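Local coordinates for Blr6230 protein (Bradyrhizobium diazoefficiens USDA 110, PDB 5NGG) that hydrolyses beta-lactam antibiotics as a zinc-dependent metallo-beta-lactamase of subclass B3, here with acetate bound, at residues C181-M186 against L198-G203; D53-Y58 against D70-Q75. All coordinates share one frame; numbering follows the deposited sequence. Where two conformers were deposited one is given.

Interaction 1. Residues C181-M186 against L198-G203. With ACT (acetate ion), chain F.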
ATOM      1  N   CYS A 181      -2.284  -9.320   1.427  1.00  8.72           N
ATOM      2  CA  CYS A 181      -2.588  -7.888   1.394  1.00  8.22           C
ATOM      3  C   CYS A 181      -3.208  -7.471   2.751  1.00  8.44           C
ATOM      4  O   CYS A 181      -4.217  -8.082   3.181  1.00  9.90           O
ATOM      5  CB  CYS A 181      -3.580  -7.674   0.238  1.00  9.91           C
ATOM      6  SG  CYS A 181      -3.630  -6.097  -0.647  1.00 11.54           S
ATOM      7  N   THR A 182      -2.573  -6.489   3.395  1.00  7.96           N
ATOM      8  CA  THR A 182      -2.932  -6.059   4.743  1.00  8.38           C
ATOM      9  C   THR A 182      -3.217  -4.572   4.720  1.00  7.53           C
ATOM     10  O   THR A 182      -2.371  -3.764   4.325  1.00  8.69           O
ATOM     11  CB  THR A 182      -1.794  -6.367   5.722  1.00  9.36           C
ATOM     12  OG1 THR A 182      -1.524  -7.784   5.694  1.00 11.07           O
ATOM     13  CG2 THR A 182      -2.148  -5.958   7.146  1.00 10.20           C
ATOM     14  N   SER A 183      -4.408  -4.208   5.159  1.00  7.73           N
ATOM     15  CA  SER A 183      -4.802  -2.819   5.342  1.00  7.55           C
ATOM     16  C   SER A 183      -4.594  -2.437   6.800  1.00  7.99           C
ATOM     17  O   SER A 183      -4.965  -3.177   7.697  1.00 11.07           O
ATOM     18  CB  SER A 183      -6.264  -2.626   4.940  1.00  8.57           C
ATOM     19  OG  SER A 183      -6.449  -2.912   3.550  1.00  9.00           O
ATOM     20  N   TRP A 184      -3.965  -1.287   7.033  1.00  7.28           N
ATOM     21  CA  TRP A 184      -3.539  -0.911   8.381  1.00  7.66           C
ATOM     22  C   TRP A 184      -4.369   0.260   8.915  1.00  7.95           C
ATOM     23  O   TRP A 184      -4.460   1.296   8.265  1.00  8.31           O
ATOM     24  CB  TRP A 184      -2.071  -0.498   8.333  1.00  8.01           C
ATOM     25  CG  TRP A 184      -1.111  -1.603   8.035  1.00  8.14           C
ATOM     26  CD1 TRP A 184      -0.560  -1.936   6.828  1.00  8.58           C
ATOM     27  CD2 TRP A 184      -0.606  -2.541   8.974  1.00  8.80           C
ATOM     28  NE1 TRP A 184       0.269  -3.001   6.969  1.00  9.09           N
ATOM     29  CE2 TRP A 184       0.273  -3.395   8.281  1.00  8.51           C
ATOM     30  CE3 TRP A 184      -0.787  -2.732  10.350  1.00  9.36           C
ATOM     31  CZ2 TRP A 184       0.987  -4.411   8.927  1.00  9.84           C
ATOM     32  CZ3 TRP A 184      -0.111  -3.736  10.967  1.00 10.56           C
ATOM     33  CH2 TRP A 184       0.787  -4.557  10.268  1.00 10.37           C
ATOM     34  N   GLU A 185      -4.957   0.076  10.095  1.00  8.59           N
ATOM     35  CA  GLU A 185      -5.799   1.101  10.709  1.00  9.02           C
ATOM     36  C   GLU A 185      -5.067   1.797  11.854  1.00  8.80           C
ATOM     37  O   GLU A 185      -4.393   1.160  12.664  1.00 10.00           O
ATOM     38  CB  GLU A 185      -7.068   0.450  11.236  1.00  9.73           C
ATOM     39  CG  GLU A 185      -8.051   1.409  11.872  1.00 13.71           C
ATOM     40  CD  GLU A 185      -9.314   0.730  12.374  1.00 17.19           C
ATOM     41  OE1 GLU A 185      -9.422  -0.530  12.324  1.00 24.69           O
ATOM     42  OE2 GLU A 185     -10.197   1.488  12.858  1.00 20.48           O
ATOM     43  N   MET A 186      -5.216   3.114  11.932  1.00  8.59           N
ATOM     44  CA  MET A 186      -4.677   3.867  13.079  0.70 10.19           C
ATOM     45  C   MET A 186      -5.495   5.107  13.329  1.00  9.37           C
ATOM     46  O   MET A 186      -6.194   5.595  12.454  1.00 11.45           O
ATOM     47  CB  MET A 186      -3.205   4.238  12.931  0.70 10.58           C
ATOM     48  CG  MET A 186      -2.899   5.210  11.811  0.70 10.57           C
ATOM     49  SD  MET A 186      -1.169   5.750  11.792  0.70 10.95           S
ATOM     50  CE  MET A 186      -1.189   6.946  13.123  0.70 11.23           C
ATOM     51  N   LEU A 198      -7.324   4.454   7.383  1.00  7.98           N
ATOM     52  CA  LEU A 198      -6.975   3.149   6.824  1.00  7.93           C
ATOM     53  C   LEU A 198      -5.986   3.334   5.713  1.00  7.70           C
ATOM     54  O   LEU A 198      -6.292   3.960   4.696  1.00  8.19           O
ATOM     55  CB  LEU A 198      -8.196   2.391   6.311  1.00  9.01           C
ATOM     56  CG  LEU A 198      -7.960   0.911   5.983  1.00  8.73           C
ATOM     57  CD1 LEU A 198      -7.755   0.109   7.252  1.00  9.59           C
ATOM     58  CD2 LEU A 198      -9.079   0.344   5.138  1.00 10.46           C
ATOM     59  N   PHE A 199      -4.807   2.703   5.856  1.00  7.34           N
ATOM     60  CA  PHE A 199      -3.904   2.495   4.724  1.00  7.14           C
ATOM     61  C   PHE A 199      -4.431   1.232   4.019  1.00  7.38           C
ATOM     62  O   PHE A 199      -4.073   0.106   4.372  1.00  8.37           O
ATOM     63  CB  PHE A 199      -2.475   2.293   5.208  1.00  7.91           C
ATOM     64  CG  PHE A 199      -1.894   3.469   5.950  1.00  7.60           C
ATOM     65  CD1 PHE A 199      -2.033   3.604   7.336  1.00  8.57           C
ATOM     66  CD2 PHE A 199      -1.149   4.428   5.282  1.00  7.93           C
ATOM     67  CE1 PHE A 199      -1.444   4.665   8.005  1.00  8.96           C
ATOM     68  CE2 PHE A 199      -0.586   5.493   5.942  1.00  8.53           C
ATOM     69  CZ  PHE A 199      -0.743   5.612   7.307  1.00  8.67           C
ATOM     70  N   PHE A 200      -5.335   1.436   3.062  1.00  8.21           N
ATOM     71  CA  PHE A 200      -5.949   0.339   2.323  1.00  8.81           C
ATOM     72  C   PHE A 200      -4.873  -0.295   1.442  1.00  9.19           C
ATOM     73  O   PHE A 200      -4.049   0.401   0.868  1.00 13.02           O
ATOM     74  CB  PHE A 200      -7.123   0.886   1.506  1.00  9.85           C
ATOM     75  CG  PHE A 200      -7.818  -0.162   0.673  1.00 10.61           C
ATOM     76  CD1 PHE A 200      -8.445  -1.228   1.282  1.00 11.83           C
ATOM     77  CD2 PHE A 200      -7.840  -0.081  -0.732  1.00 11.61           C
ATOM     78  CE1 PHE A 200      -9.093  -2.203   0.539  1.00 13.14           C
ATOM     79  CE2 PHE A 200      -8.454  -1.074  -1.483  1.00 13.08           C
ATOM     80  CZ  PHE A 200      -9.093  -2.129  -0.854  1.00 14.44           C
ATOM     81  N   CYS A 201      -4.888  -1.620   1.331  1.00  8.76           N
ATOM     82  CA  CYS A 201      -3.766  -2.297   0.696  1.00  8.79           C
ATOM     83  C   CYS A 201      -3.746  -2.333  -0.798  1.00  9.68           C
ATOM     84  O   CYS A 201      -2.690  -2.652  -1.338  1.00 12.37           O
ATOM     85  CB  CYS A 201      -3.632  -3.720   1.250  1.00 10.40           C
ATOM     86  SG  CYS A 201      -4.823  -4.887   0.623  1.00 11.38           S
ATOM     87  N   SER A 202      -4.885  -2.087  -1.432  1.00 10.78           N
ATOM     88  CA  SER A 202      -5.176  -2.225  -2.899  1.00 10.55           C
ATOM     89  C   SER A 202      -6.209  -3.301  -3.121  1.00 10.08           C
ATOM     90  O   SER A 202      -6.069  -4.392  -2.576  1.00 12.57           O
ATOM     91  CB  SER A 202      -4.008  -2.591  -3.815  1.00 12.15           C
ATOM     92  OG  SER A 202      -4.540  -2.777  -5.123  1.00 14.82           O
ATOM     93  N   GLY A 203      -7.169  -3.010  -4.001  1.00 10.37           N
ATOM     94  CA  GLY A 203      -8.137  -4.003  -4.461  1.00  9.57           C
ATOM     95  C   GLY A 203      -8.298  -4.062  -5.975  1.00  9.17           C
ATOM     96  O   GLY A 203      -9.342  -4.515  -6.455  1.00 10.31           O
TER
HETATM   97  C   ACT F 304      -1.942  -1.654  -7.292  1.00 11.87           C
HETATM   98  O   ACT F 304      -3.169  -1.634  -7.114  1.00 13.56           O
HETATM   99  OXT ACT F 304      -1.140  -1.692  -6.321  1.00  8.98           O
HETATM  100  CH3 ACT F 304      -1.460  -1.606  -8.710  1.00 16.36           C
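C181 and C201 are joined by a disulfide, SG to SG 2.1 Å, at the end where two antiparallel strands part. C201 holds its SG between backbone N and carbonyl carbon (chi1 76°), which aims the sulfur at C181. Beside it S183 OG, 3.0 Å from C201 N, accepts a rather bent hydrogen bond of 140°, while the same hydroxyl also bonds T174 OG1. Next comes the last hydrogen-bonded pair at the open end of the beta hairpin 182-190/193-199, W184 with F199, in which F199 N reaches W184 O at 2.8 Å and W184 N meets F199 O at 3.0 Å. The F199 ring turns its edge to its partners, with W184 O in plane near CD1 and M186 SD 3.9 Å from CE1, a Met-aromatic contact. On the other face of the sheet L198 CD1 sits 3.6 Å from W184 O, whereas E185 CB, 4.1 Å from the same CD1, is more loosely met; the extended, partly exposed E185 side chain reaches H172, a zinc ligand, through OE1. Beyond C201, S202 barely touches C181-M186; its OG donates instead to acetate O at 2.7 Å, close to a zinc ion and to its ligand H177.

Interaction 2. Residues D53-Y58 against D70-Q75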
ATOM      1  N   ASP A  53       4.932  10.665  -7.615  1.00  9.71           N
ATOM      2  CA  ASP A  53       3.668  11.052  -8.209  1.00 10.96           C
ATOM      3  C   ASP A  53       2.679   9.895  -8.445  1.00 10.51           C
ATOM      4  O   ASP A  53       1.486  10.136  -8.583  1.00 12.57           O
ATOM      5  CB  ASP A  53       3.959  11.841  -9.505  1.00 14.55           C
ATOM      6  CG  ASP A  53       2.746  12.471 -10.103  1.00 17.86           C
ATOM      7  OD1 ASP A  53       1.885  12.972  -9.340  1.00 22.64           O
ATOM      8  OD2 ASP A  53       2.680  12.485 -11.349  1.00 24.16           O
ATOM      9  N   GLY A  54       3.188   8.661  -8.481  1.00  8.59           N
ATOM     10  CA  GLY A  54       2.358   7.508  -8.787  1.00  8.87           C
ATOM     11  C   GLY A  54       2.373   6.388  -7.784  1.00  7.10           C
ATOM     12  O   GLY A  54       1.566   5.475  -7.947  1.00  7.58           O
ATOM     13  N   ILE A  55       3.250   6.438  -6.764  1.00  6.57           N
ATOM     14  CA  ILE A  55       3.336   5.399  -5.731  1.00  6.26           C
ATOM     15  C   ILE A  55       3.380   6.124  -4.383  1.00  5.45           C
ATOM     16  O   ILE A  55       4.229   6.991  -4.166  1.00  6.38           O
ATOM     17  CB  ILE A  55       4.584   4.508  -5.887  1.00  6.33           C
ATOM     18  CG1 ILE A  55       4.498   3.684  -7.178  1.00  7.21           C
ATOM     19  CG2 ILE A  55       4.722   3.591  -4.663  1.00  6.97           C
ATOM     20  CD1 ILE A  55       5.785   3.015  -7.571  1.00  7.21           C
ATOM     21  N   ALA A  56       2.464   5.774  -3.493  1.00  6.04           N
ATOM     22  CA  ALA A  56       2.355   6.430  -2.179  1.00  5.79           C
ATOM     23  C   ALA A  56       3.213   5.702  -1.155  1.00  5.87           C
ATOM     24  O   ALA A  56       3.127   4.478  -1.011  1.00  7.09           O
ATOM     25  CB  ALA A  56       0.898   6.420  -1.744  1.00  7.07           C
ATOM     26  N   VAL A  57       3.995   6.481  -0.416  1.00  5.64           N
ATOM     27  CA  VAL A  57       4.863   6.004   0.673  1.00  5.85           C
ATOM     28  C   VAL A  57       4.630   6.983   1.808  1.00  5.86           C
ATOM     29  O   VAL A  57       4.472   8.182   1.541  1.00  6.03           O
ATOM     30  CB  VAL A  57       6.358   5.991   0.240  1.00  6.29           C
ATOM     31  CG1 VAL A  57       7.241   5.520   1.402  1.00  6.38           C
ATOM     32  CG2 VAL A  57       6.543   5.106  -0.989  1.00  6.97           C
ATOM     33  N   TYR A  58       4.646   6.497   3.049  1.00  5.91           N
ATOM     34  CA  TYR A  58       4.371   7.365   4.185  1.00  6.12           C
ATOM     35  C   TYR A  58       5.388   7.141   5.293  1.00  6.22           C
ATOM     36  O   TYR A  58       5.893   6.047   5.498  1.00  6.99           O
ATOM     37  CB  TYR A  58       2.973   7.127   4.761  1.00  6.36           C
ATOM     38  CG  TYR A  58       1.878   7.076   3.734  1.00  6.20           C
ATOM     39  CD1 TYR A  58       1.605   5.899   3.047  1.00  6.41           C
ATOM     40  CD2 TYR A  58       1.097   8.191   3.439  1.00  6.41           C
ATOM     41  CE1 TYR A  58       0.609   5.834   2.082  1.00  6.60           C
ATOM     42  CE2 TYR A  58       0.080   8.128   2.496  1.00  6.17           C
ATOM     43  CZ  TYR A  58      -0.154   6.947   1.822  1.00  6.41           C
ATOM     44  OH  TYR A  58      -1.164   6.904   0.880  1.00  6.85           O
ATOM     45  N   ASP A  70       5.525   1.197   3.463  1.00  6.17           N
ATOM     46  CA  ASP A  70       5.888   0.824   2.091  1.00  5.93           C
ATOM     47  C   ASP A  70       7.156   1.538   1.606  1.00  6.21           C
ATOM     48  O   ASP A  70       7.756   2.364   2.291  1.00  6.50           O
ATOM     49  CB  ASP A  70       4.696   0.982   1.120  1.00  7.39           C
ATOM     50  CG  ASP A  70       3.607  -0.039   1.358  0.90  8.39           C
ATOM     51  OD1 ASP A  70       3.898  -1.208   1.718  0.90  8.44           O
ATOM     52  OD2 ASP A  70       2.425   0.336   1.130  0.90  9.67           O
ATOM     53  N   THR A  71       7.589   1.104   0.417  1.00  6.37           N
ATOM     54  CA  THR A  71       8.598   1.828  -0.360  1.00  6.83           C
ATOM     55  C   THR A  71       8.068   1.935  -1.810  1.00  6.40           C
ATOM     56  O   THR A  71       6.855   1.906  -2.015  1.00  7.23           O
ATOM     57  CB  THR A  71       9.984   1.151  -0.264  1.00  7.25           C
ATOM     58  OG1 THR A  71       9.899  -0.215  -0.701  1.00  8.23           O
ATOM     59  CG2 THR A  71      10.542   1.245   1.143  1.00  8.22           C
ATOM     60  N   ALA A  72       8.939   2.125  -2.798  1.00  6.78           N
ATOM     61  CA  ALA A  72       8.497   2.301  -4.178  1.00  6.97           C
ATOM     62  C   ALA A  72       9.253   1.318  -5.067  1.00  6.76           C
ATOM     63  O   ALA A  72       9.719   0.283  -4.580  1.00  8.30           O
ATOM     64  CB  ALA A  72       8.634   3.768  -4.599  1.00  7.72           C
ATOM     65  N   MET A  73       9.405   1.617  -6.354  1.00  7.55           N
ATOM     66  CA  MET A  73      10.128   0.724  -7.240  1.00  7.71           C
ATOM     67  C   MET A  73      11.565   0.556  -6.767  1.00  8.61           C
ATOM     68  O   MET A  73      12.101   1.461  -6.120  1.00  9.39           O
ATOM     69  CB  MET A  73      10.124   1.242  -8.676  1.00  9.45           C
ATOM     70  CG  MET A  73       8.771   1.201  -9.369  1.00 10.37           C
ATOM     71  SD  MET A  73       8.224  -0.467  -9.781  1.00 11.89           S
ATOM     72  CE  MET A  73       9.251  -0.815 -11.204  1.00 13.45           C
ATOM     73  N   PRO A  74      12.223  -0.554  -7.121  1.00 10.37           N
ATOM     74  CA  PRO A  74      13.604  -0.754  -6.706  1.00 12.15           C
ATOM     75  C   PRO A  74      14.539   0.417  -7.061  1.00 14.02           C
ATOM     76  O   PRO A  74      15.443   0.738  -6.289  1.00 18.87           O
ATOM     77  CB  PRO A  74      14.000  -2.075  -7.392  1.00 13.92           C
ATOM     78  CG  PRO A  74      12.713  -2.813  -7.470  1.00 13.72           C
ATOM     79  CD  PRO A  74      11.664  -1.778  -7.736  1.00 11.64           C
ATOM     80  N   GLN A  75      14.313   1.051  -8.212  1.00 12.40           N
ATOM     81  CA  GLN A  75      15.167   2.149  -8.683  0.50 13.21           C
ATOM     82  C   GLN A  75      14.923   3.477  -7.955  1.00 13.37           C
ATOM     83  O   GLN A  75      15.689   4.424  -8.120  1.00 16.52           O
ATOM     84  CB  GLN A  75      15.008   2.338 -10.204  0.50 13.62           C
ATOM     85  CG  GLN A  75      13.582   2.541 -10.705  0.50 13.76           C
ATOM     86  CD  GLN A  75      12.920   1.262 -11.185  0.50 14.10           C
ATOM     87  OE1 GLN A  75      12.902   0.249 -10.485  0.50 13.59           O
ATOM     88  NE2 GLN A  75      12.353   1.311 -12.381  0.50 14.53           N
TER
HETATM   89  O   HOH W   1       4.107   2.037  -1.864  1.00  6.78           O
HETATM   90  O   HOH W   2       1.555   2.854   0.988  1.00 14.63           O
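The carbonyl oxygen A56 O is gripped by two waters, and each carries the contact across to the strand-to-helix loop. Water 1, 2.8 Å from A56 O, donates its other hydrogen to T71 O, so one molecule joins two backbone carbonyls that could not bond each other directly. Water 2 donates to A56 O and also to D70 OD2 at 2.7 Å, and its oxygen lies in the plane of the Y58 ring, at the edge. No direct hydrogen bond links D53-Y58 to D70-Q75, a worked example of water supplying the donors between two irregular segments. The carboxylate of D70 is held at both oxygens, OD1 by N99 and OD2 by T100 as well as by the water, which probably fixes its rotation.

Alongside this wet side runs a dry one. V57 spreads its two methyls over successive carbonyls of the opposing backbone: CG1, anti to the backbone N (chi1 179°), comes to 3.3 Å from D70 O, and CG2 to 3.4 Å from T71 O. D70 O is buried here with no polar partner in the model, so methyl packing is what it meets. Further along, I55 splits its branches, CG2 resting 3.9 Å from A72 CB and CD1 reaching M73 CG at the same distance of 3.9 Å, the two longer side chains crossing at about a right angle.

I55 also packs on H242, and both I55 and M73 touch D105, two ligands of one zinc ion, so this apolar patch lies beside the metal site, the I55 side chain about 6 Å from a zinc ion at the nearest atoms. The contact thus sits where the loop before strand 58-62 meets the loop between strand 65-69 and helix 77-86; helix 104-107 meets both loops, through I55 and M73, and helix 110-117 packs on D70 and T71.

How the interactions relate
From the N terminus, interaction 2 comes first: the chain leaves the loop at 53-58, runs through strands 58-62 and 65-69 and returns at 70-75, closing the open end of the hairpin 58-62/65-69 of the seven-stranded sheet. Interaction 1 follows, closing a second hairpin, 182-190 with 193-199, in the five-stranded sheet. The two are in series, neither enclosing nor crossing the other, with centres about 15 Å apart. They meet between the sheets of the alpha-beta/beta-alpha sandwich of this superfamily, where the rings of F199 and Y58 stack edge-to-face, CE2 of F199 lying 3.7 Å from CD1 of Y58. Both contacts also border the zinc-bearing end of the fold.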